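Poly(ADP-ribose) glycohydrolase (Thermomonospora curvata, PDB 3SIG) probably hydrolyses the ribose–ribose glycosidic bonds of poly(ADP-ribose), and binds ADP-ribose in a pocket of its macrodomain-type fold. Local coordinates at residues E13-G18 with L121-R126; A76-L81 with Y168-L173. All coordinates share one frame; numbering follows the deposited sequence.

How the interactions relate
Interaction 2 is the core contact and interaction 1 the surface one. In interaction 2 helix 74-84 lies on strand 163-175 of the central mixed sheet, and its chemistry is almost wholly apolar: alanine and valine methyls, a tyrosine ring and the carbon shaft of an arginine. Interaction 1 joins two helices instead, 2-17 and 121-125, through a small leucine contact and a long, water-bridged charge pair at the surface. The two meet where CD1 of L121 packs against CD2 of F172 at 3.9 Å; helix 121-125 thus touches the same strand 163-175 that helix 74-84 packs on. Arginines take part in each, through the guanidinium in interaction 1 and through methylenes in interaction 2.

Interaction 1: residues E13-G18 with L121-R126; sequences EILERG and LYASLR
The ring of Y122 meets L15 at its edge, where the leucine CD1 lies near the ring plane and 4.5 Å from CD2 of the tyrosine. Over one face of the same ring sits NE of R126, displaced toward the rim, though the placing of that arginine chain is somewhat doubtful; F104 adds an edge-to-face partner. This is a helix-to-helix contact at the surface of a macrodomain-type fold: the last turn of helix 2-17 faces helix 121-125, with V34 of helix 31-39 touching both L15 and A123. L15 carries the apolar part. Its CD1 reaches to 4.4 Å from CB of A123, a loose methyl-to-methyl approach. Farther out, the carboxylate of E16 comes up to the edge of the R126 guanidinium, the two planes turned 70° against each other. E16 reaches across because its chain bends at chi2 (-66°), carrying the acid from the flank of its helix toward the arginine. The salt bridge is long, 3.8 Å between OE2 of E16 and NH2 of R126. A water links the pair by proper hydrogen bonds, donating to OE2 of E16 at 2.7 Å and accepting from NH2 of R126 at 2.9 Å.

Interaction 2: residues A76-L81 with Y168-L173; sequences AAARRL and YRVAFL
R79 runs across the ring of Y168 at about a right angle, and its methylenes, not its charged end, cover the ring face. CG of R79 stands 4.0 Å from the centroid of the Y168 ring, 27° off the normal, which makes a CH-pi contact over one face. The arginine chain, extended to NE and swung opposite its own amide nitrogen (chi1 -168°), passes over the CE1 side of the ring. Its guanidinium ends up only 6° from parallel to the ring without stacking on it. The tyrosine ring reaches the helix backbone itself: CE2 lies 3.7 Å from CA of R79, and its OH comes to 3.5 Å from CB of R79. Helix 74-84 thus packs on strand 163-175 of the mixed sheet in this macrodomain-type fold, and also touches C91 of the neighbouring strand through A78. The small A78 side chain probably allows this close approach, its CB lying 4.3 Å from CE2 of Y168 and 4.0 Å from CG1 of V170. With a serine in place of Y168, the R79 methylenes would probably lose their aromatic platform and a gap would open between helix and strand beside A78. V170 also uses its second branch, CG2, which lies over one face of the F172 ring, offset toward the rim.

Interaction 1: residues E13-G18 with L121-R126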
ATOM      1  N   GLU A  13       8.173   9.845  17.015  1.00 15.95           N
ATOM      2  CA  GLU A  13       8.659  11.108  17.594  1.00 14.67           C
ATOM      3  C   GLU A  13       8.620  12.233  16.550  1.00 15.01           C
ATOM      4  O   GLU A  13       8.185  13.349  16.824  1.00 16.05           O
ATOM      5  CB  GLU A  13      10.095  10.977  18.147  1.00 17.80           C
ATOM      6  CG  GLU A  13      10.674  12.316  18.651  1.00 19.13           C
ATOM      7  CD  GLU A  13      12.101  12.233  19.227  1.00 28.94           C
ATOM      8  OE1 GLU A  13      12.621  11.116  19.409  1.00 34.71           O
ATOM      9  OE2 GLU A  13      12.699  13.299  19.496  1.00 32.94           O
ATOM     10  N   ILE A  14       9.079  11.909  15.353  1.00 14.20           N
ATOM     11  CA  ILE A  14       9.114  12.866  14.244  1.00 16.12           C
ATOM     12  C   ILE A  14       7.710  13.351  13.931  1.00 14.21           C
ATOM     13  O   ILE A  14       7.476  14.554  13.729  1.00 15.20           O
ATOM     14  CB  ILE A  14       9.801  12.250  13.005  1.00 12.78           C
ATOM     15  CG1 ILE A  14      11.304  12.202  13.236  1.00 15.32           C
ATOM     16  CG2 ILE A  14       9.474  13.039  11.745  1.00 15.36           C
ATOM     17  CD1 ILE A  14      12.009  11.326  12.261  1.00 13.64           C
ATOM     18  N   LEU A  15       6.753  12.418  13.911  1.00 14.07           N
ATOM     19  CA  LEU A  15       5.377  12.787  13.592  1.00 13.73           C
ATOM     20  C   LEU A  15       4.780  13.645  14.706  1.00 14.81           C
ATOM     21  O   LEU A  15       3.949  14.505  14.411  1.00 18.52           O
ATOM     22  CB  LEU A  15       4.504  11.562  13.287  1.00 13.96           C
ATOM     23  CG  LEU A  15       4.980  10.710  12.119  1.00 14.24           C
ATOM     24  CD1 LEU A  15       4.177   9.414  12.028  1.00 16.37           C
ATOM     25  CD2 LEU A  15       4.871  11.439  10.805  1.00 16.39           C
ATOM     26  N   GLU A  16       5.206  13.465  15.962  1.00 13.70           N
ATOM     27  CA  GLU A  16       4.747  14.342  17.034  1.00 17.08           C
ATOM     28  C   GLU A  16       5.401  15.730  16.973  1.00 15.31           C
ATOM     29  O   GLU A  16       4.749  16.751  17.183  1.00 20.08           O
ATOM     30  CB  GLU A  16       5.092  13.742  18.390  1.00 19.43           C
ATOM     31  CG  GLU A  16       4.293  12.527  18.759  1.00 27.28           C
ATOM     32  CD  GLU A  16       2.822  12.851  18.958  1.00 21.23           C
ATOM     33  OE1 GLU A  16       2.537  13.872  19.640  1.00 21.95           O
ATOM     34  OE2 GLU A  16       2.002  12.088  18.412  1.00 30.02           O
ATOM     35  N   ARG A  17       6.716  15.784  16.754  1.00 18.01           N
ATOM     36  CA  ARG A  17       7.463  17.033  16.828  1.00 18.77           C
ATOM     37  C   ARG A  17       7.281  17.857  15.553  1.00 15.97           C
ATOM     38  O   ARG A  17       7.455  19.059  15.591  1.00 18.47           O
ATOM     39  CB  ARG A  17       8.952  16.770  17.062  1.00 22.38           C
ATOM     40  CG  ARG A  17       9.263  16.158  18.414  1.00 30.33           C
ATOM     41  CD  ARG A  17       9.209  17.196  19.514  1.00 49.82           C
ATOM     42  NE  ARG A  17      10.063  16.793  20.626  1.00 64.68           N
ATOM     43  CZ  ARG A  17      11.396  16.739  20.575  1.00 69.61           C
ATOM     44  NH1 ARG A  17      12.045  17.075  19.465  1.00 70.71           N
ATOM     45  NH2 ARG A  17      12.092  16.346  21.633  1.00 68.95           N
ATOM     46  N   GLY A  18       6.953  17.216  14.446  1.00 16.03           N
ATOM     47  CA  GLY A  18       6.697  17.918  13.194  1.00 16.20           C
ATOM     48  C   GLY A  18       7.927  18.275  12.370  1.00 14.03           C
ATOM     49  O   GLY A  18       7.789  19.019  11.422  1.00 13.15           O
ATOM     50  N   LEU A 121       2.359   7.713   7.083  1.00  7.24           N
ATOM     51  CA  LEU A 121       1.198   6.854   6.910  1.00  7.93           C
ATOM     52  C   LEU A 121       0.511   6.513   8.220  1.00  7.76           C
ATOM     53  O   LEU A 121      -0.708   6.491   8.286  1.00  8.00           O
ATOM     54  CB  LEU A 121       1.599   5.578   6.187  1.00  9.05           C
ATOM     55  CG  LEU A 121       0.465   4.579   5.940  1.00  9.68           C
ATOM     56  CD1 LEU A 121      -0.683   5.166   5.106  1.00 11.62           C
ATOM     57  CD2 LEU A 121       1.060   3.332   5.287  1.00 13.04           C
ATOM     58  N   TYR A 122       1.259   6.203   9.276  1.00  8.91           N
ATOM     59  CA  TYR A 122       0.636   5.854  10.562  1.00  8.07           C
ATOM     60  C   TYR A 122      -0.239   6.964  11.096  1.00  8.18           C
ATOM     61  O   TYR A 122      -1.247   6.693  11.717  1.00  9.31           O
ATOM     62  CB  TYR A 122       1.729   5.530  11.574  1.00 11.34           C
ATOM     63  CG  TYR A 122       1.368   5.303  13.029  1.00 11.78           C
ATOM     64  CD1 TYR A 122       0.578   4.250  13.418  1.00 10.95           C
ATOM     65  CD2 TYR A 122       1.919   6.116  14.015  1.00 13.66           C
ATOM     66  CE1 TYR A 122       0.351   4.026  14.786  1.00 11.99           C
ATOM     67  CE2 TYR A 122       1.681   5.887  15.333  1.00 15.81           C
ATOM     68  CZ  TYR A 122       0.906   4.863  15.684  1.00 12.89           C
ATOM     69  OH  TYR A 122       0.700   4.655  17.043  1.00 16.67           O
ATOM     70  N   ALA A 123       0.177   8.222  10.920  1.00  7.84           N
ATOM     71  CA  ALA A 123      -0.621   9.322  11.415  1.00  7.96           C
ATOM     72  C   ALA A 123      -1.989   9.322  10.722  1.00  8.18           C
ATOM     73  O   ALA A 123      -2.976   9.671  11.336  1.00 10.30           O
ATOM     74  CB  ALA A 123       0.069  10.644  11.190  1.00 10.22           C
ATOM     75  N   SER A 124      -2.024   8.971   9.433  1.00  8.50           N
ATOM     76  CA  SER A 124      -3.274   8.852   8.706  1.00  8.28           C
ATOM     77  C   SER A 124      -4.113   7.665   9.172  1.00  8.59           C
ATOM     78  O   SER A 124      -5.278   7.803   9.517  1.00  9.98           O
ATOM     79  CB  SER A 124      -2.952   8.758   7.205  1.00  8.52           C
ATOM     80  OG  SER A 124      -4.116   8.432   6.454  1.00  8.20           O
ATOM     81  N   LEU A 125      -3.512   6.477   9.160  1.00  8.01           N
ATOM     82  CA  LEU A 125      -4.258   5.252   9.475  1.00  8.05           C
ATOM     83  C   LEU A 125      -4.755   5.231  10.915  1.00  9.97           C
ATOM     84  O   LEU A 125      -5.873   4.761  11.184  1.00 11.04           O
ATOM     85  CB  LEU A 125      -3.437   4.022   9.184  1.00  8.49           C
ATOM     86  CG  LEU A 125      -2.903   3.904   7.777  1.00  8.22           C
ATOM     87  CD1 LEU A 125      -2.136   2.571   7.596  1.00  9.61           C
ATOM     88  CD2 LEU A 125      -4.052   4.024   6.779  1.00 10.25           C
ATOM     89  N   ARG A 126      -3.969   5.763  11.839  1.00  9.99           N
ATOM     90  CA  ARG A 126      -4.359   5.703  13.243  1.00 11.79           C
ATOM     91  C   ARG A 126      -5.585   6.573  13.489  1.00 12.65           C
ATOM     92  O   ARG A 126      -6.275   6.368  14.497  1.00 14.40           O
ATOM     93  CB  ARG A 126      -3.210   6.122  14.163  1.00 13.47           C
ATOM     94  CG  ARG A 126      -3.087   7.633  14.268  1.00 13.68           C
ATOM     95  CD  ARG A 126      -1.756   8.209  14.042  1.00 38.83           C
ATOM     96  NE  ARG A 126      -0.901   8.191  15.204  1.00 37.33           N
ATOM     97  CZ  ARG A 126      -0.161   9.216  15.636  1.00 36.81           C
ATOM     98  NH1 ARG A 126      -0.173  10.410  15.051  1.00 38.94           N
ATOM     99  NH2 ARG A 126       0.597   9.036  16.691  1.00 35.83           N
TER
HETATM  100  O   HOH W   1       3.210  10.333  16.693  1.00 22.93           O

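Interaction 2: residues A76-L81 with Y168-L173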
ATOM      1  N   ALA A  76      10.663   2.740  -3.301  1.00 10.02           N
ATOM      2  CA  ALA A  76      11.670   3.090  -4.296  1.00 10.28           C
ATOM      3  C   ALA A  76      10.982   3.375  -5.625  1.00 10.58           C
ATOM      4  O   ALA A  76      11.297   4.330  -6.330  1.00 11.49           O
ATOM      5  CB  ALA A  76      12.715   1.988  -4.444  1.00 12.32           C
ATOM      6  N   ALA A  77      10.015   2.545  -5.984  1.00  9.86           N
ATOM      7  CA  ALA A  77       9.283   2.777  -7.225  1.00  9.18           C
ATOM      8  C   ALA A  77       8.539   4.102  -7.138  1.00  8.80           C
ATOM      9  O   ALA A  77       8.532   4.894  -8.106  1.00 10.46           O
ATOM     10  CB  ALA A  77       8.301   1.624  -7.512  1.00 10.70           C
ATOM     11  N   ALA A  78       7.871   4.370  -6.042  1.00  9.31           N
ATOM     12  CA  ALA A  78       7.154   5.632  -5.867  1.00  9.04           C
ATOM     13  C   ALA A  78       8.080   6.829  -5.974  1.00  9.40           C
ATOM     14  O   ALA A  78       7.755   7.821  -6.637  1.00 10.78           O
ATOM     15  CB  ALA A  78       6.442   5.654  -4.566  1.00 10.84           C
ATOM     16  N   ARG A  79       9.280   6.733  -5.420  1.00  9.69           N
ATOM     17  CA  ARG A  79      10.225   7.835  -5.471  1.00 10.86           C
ATOM     18  C   ARG A  79      10.691   8.081  -6.885  1.00 12.33           C
ATOM     19  O   ARG A  79      10.845   9.235  -7.312  1.00 12.78           O
ATOM     20  CB  ARG A  79      11.373   7.506  -4.545  1.00 11.42           C
ATOM     21  CG  ARG A  79      12.302   8.658  -4.251  1.00 11.57           C
ATOM     22  CD  ARG A  79      13.344   8.229  -3.244  1.00 11.82           C
ATOM     23  NE  ARG A  79      14.293   9.292  -2.958  1.00 14.61           N
ATOM     24  CZ  ARG A  79      15.476   9.109  -2.386  1.00 13.43           C
ATOM     25  NH1 ARG A  79      15.851   7.910  -2.011  1.00 14.62           N
ATOM     26  NH2 ARG A  79      16.297  10.132  -2.179  1.00 17.29           N
ATOM     27  N   ARG A  80      10.974   7.010  -7.619  1.00 10.99           N
ATOM     28  CA  ARG A  80      11.397   7.102  -9.009  1.00 12.81           C
ATOM     29  C   ARG A  80      10.339   7.807  -9.841  1.00 14.52           C
ATOM     30  O   ARG A  80      10.633   8.728 -10.612  1.00 15.55           O
ATOM     31  CB  ARG A  80      11.720   5.718  -9.560  1.00 12.21           C
ATOM     32  CG  ARG A  80      12.024   5.718 -11.039  1.00 14.28           C
ATOM     33  CD  ARG A  80      12.503   4.363 -11.563  1.00 14.24           C
ATOM     34  NE  ARG A  80      11.544   3.272 -11.336  1.00 14.06           N
ATOM     35  CZ  ARG A  80      10.624   2.877 -12.208  1.00 14.05           C
ATOM     36  NH1 ARG A  80      10.493   3.472 -13.389  1.00 17.13           N
ATOM     37  NH2 ARG A  80       9.824   1.866 -11.913  1.00 15.03           N
ATOM     38  N   LEU A  81       9.101   7.366  -9.730  1.00 11.62           N
ATOM     39  CA  LEU A  81       8.030   7.972 -10.498  1.00 11.33           C
ATOM     40  C   LEU A  81       7.798   9.428 -10.096  1.00 12.48           C
ATOM     41  O   LEU A  81       7.546  10.275 -10.951  1.00 12.95           O
ATOM     42  CB  LEU A  81       6.753   7.157 -10.349  1.00 11.44           C
ATOM     43  CG  LEU A  81       6.560   6.005 -11.348  1.00 12.65           C
ATOM     44  CD1 LEU A  81       7.733   5.028 -11.446  1.00 13.99           C
ATOM     45  CD2 LEU A  81       5.243   5.272 -11.037  1.00 13.73           C
ATOM     46  N   TYR A 168       9.162  13.433  -0.226  1.00 10.86           N
ATOM     47  CA  TYR A 168       8.236  13.471  -1.347  1.00 10.91           C
ATOM     48  C   TYR A 168       6.896  13.006  -0.851  1.00 11.09           C
ATOM     49  O   TYR A 168       6.826  12.373   0.173  1.00 14.95           O
ATOM     50  CB  TYR A 168       8.761  12.651  -2.546  1.00 11.02           C
ATOM     51  CG  TYR A 168       8.970  11.185  -2.300  1.00  9.59           C
ATOM     52  CD1 TYR A 168      10.063  10.723  -1.613  1.00 10.81           C
ATOM     53  CD2 TYR A 168       8.034  10.250  -2.729  1.00 10.48           C
ATOM     54  CE1 TYR A 168      10.256   9.396  -1.368  1.00 11.05           C
ATOM     55  CE2 TYR A 168       8.223   8.926  -2.505  1.00 11.24           C
ATOM     56  CZ  TYR A 168       9.317   8.475  -1.813  1.00 11.03           C
ATOM     57  OH  TYR A 168       9.501   7.108  -1.593  1.00 12.25           O
ATOM     58  N   ARG A 169       5.831  13.302  -1.557  1.00  9.81           N
ATOM     59  CA  ARG A 169       4.497  12.912  -1.173  1.00 10.41           C
ATOM     60  C   ARG A 169       3.856  11.943  -2.140  1.00 10.61           C
ATOM     61  O   ARG A 169       3.980  12.100  -3.348  1.00 11.37           O
ATOM     62  CB  ARG A 169       3.602  14.131  -1.032  1.00 10.58           C
ATOM     63  CG  ARG A 169       3.988  15.022   0.158  1.00 13.78           C
ATOM     64  CD  ARG A 169       2.936  16.105   0.475  1.00 17.38           C
ATOM     65  NE  ARG A 169       3.000  17.130  -0.546  1.00 20.34           N
ATOM     66  CZ  ARG A 169       2.196  18.193  -0.581  1.00 25.13           C
ATOM     67  NH1 ARG A 169       1.263  18.353   0.344  1.00 21.31           N
ATOM     68  NH2 ARG A 169       2.324  19.096  -1.549  1.00 31.20           N
ATOM     69  N   VAL A 170       3.178  10.939  -1.594  1.00  9.45           N
ATOM     70  CA  VAL A 170       2.380   9.987  -2.372  1.00  9.27           C
ATOM     71  C   VAL A 170       1.055   9.797  -1.713  1.00  9.57           C
ATOM     72  O   VAL A 170       0.917  10.018  -0.496  1.00 12.55           O
ATOM     73  CB  VAL A 170       3.080   8.618  -2.466  1.00 11.15           C
ATOM     74  CG1 VAL A 170       4.524   8.775  -2.973  1.00 13.47           C
ATOM     75  CG2 VAL A 170       3.127   7.911  -1.128  1.00 12.39           C
ATOM     76  N   ALA A 171       0.082   9.298  -2.451  1.00  7.77           N
ATOM     77  CA  ALA A 171      -1.163   8.827  -1.852  1.00  8.21           C
ATOM     78  C   ALA A 171      -1.021   7.349  -1.553  1.00  6.92           C
ATOM     79  O   ALA A 171      -0.402   6.584  -2.315  1.00  8.77           O
ATOM     80  CB  ALA A 171      -2.326   9.060  -2.773  1.00  8.77           C
ATOM     81  N   PHE A 172      -1.632   6.925  -0.455  1.00  6.93           N
ATOM     82  CA  PHE A 172      -1.734   5.502  -0.135  1.00  6.09           C
ATOM     83  C   PHE A 172      -3.160   5.016  -0.222  1.00  6.19           C
ATOM     84  O   PHE A 172      -4.117   5.753   0.116  1.00  7.29           O
ATOM     85  CB  PHE A 172      -1.144   5.171   1.234  1.00  7.20           C
ATOM     86  CG  PHE A 172       0.366   5.244   1.283  1.00  7.10           C
ATOM     87  CD1 PHE A 172       1.149   4.248   0.730  1.00  7.71           C
ATOM     88  CD2 PHE A 172       1.008   6.343   1.834  1.00  9.33           C
ATOM     89  CE1 PHE A 172       2.535   4.331   0.758  1.00  8.51           C
ATOM     90  CE2 PHE A 172       2.408   6.418   1.891  1.00 10.85           C
ATOM     91  CZ  PHE A 172       3.157   5.411   1.346  1.00  9.40           C
ATOM     92  N   LEU A 173      -3.279   3.760  -0.644  1.00  6.80           N
ATOM     93  CA  LEU A 173      -4.532   3.023  -0.675  1.00  6.46           C
ATOM     94  C   LEU A 173      -4.338   1.848   0.251  1.00  6.19           C
ATOM     95  O   LEU A 173      -3.493   0.992  -0.032  1.00  7.23           O
ATOM     96  CB  LEU A 173      -4.806   2.530  -2.096  1.00  8.07           C
ATOM     97  CG  LEU A 173      -4.712   3.601  -3.197  1.00 13.43           C
ATOM     98  CD1 LEU A 173      -4.467   3.057  -4.567  1.00 14.84           C
ATOM     99  CD2 LEU A 173      -5.952   4.397  -3.186  1.00 22.39           C
TER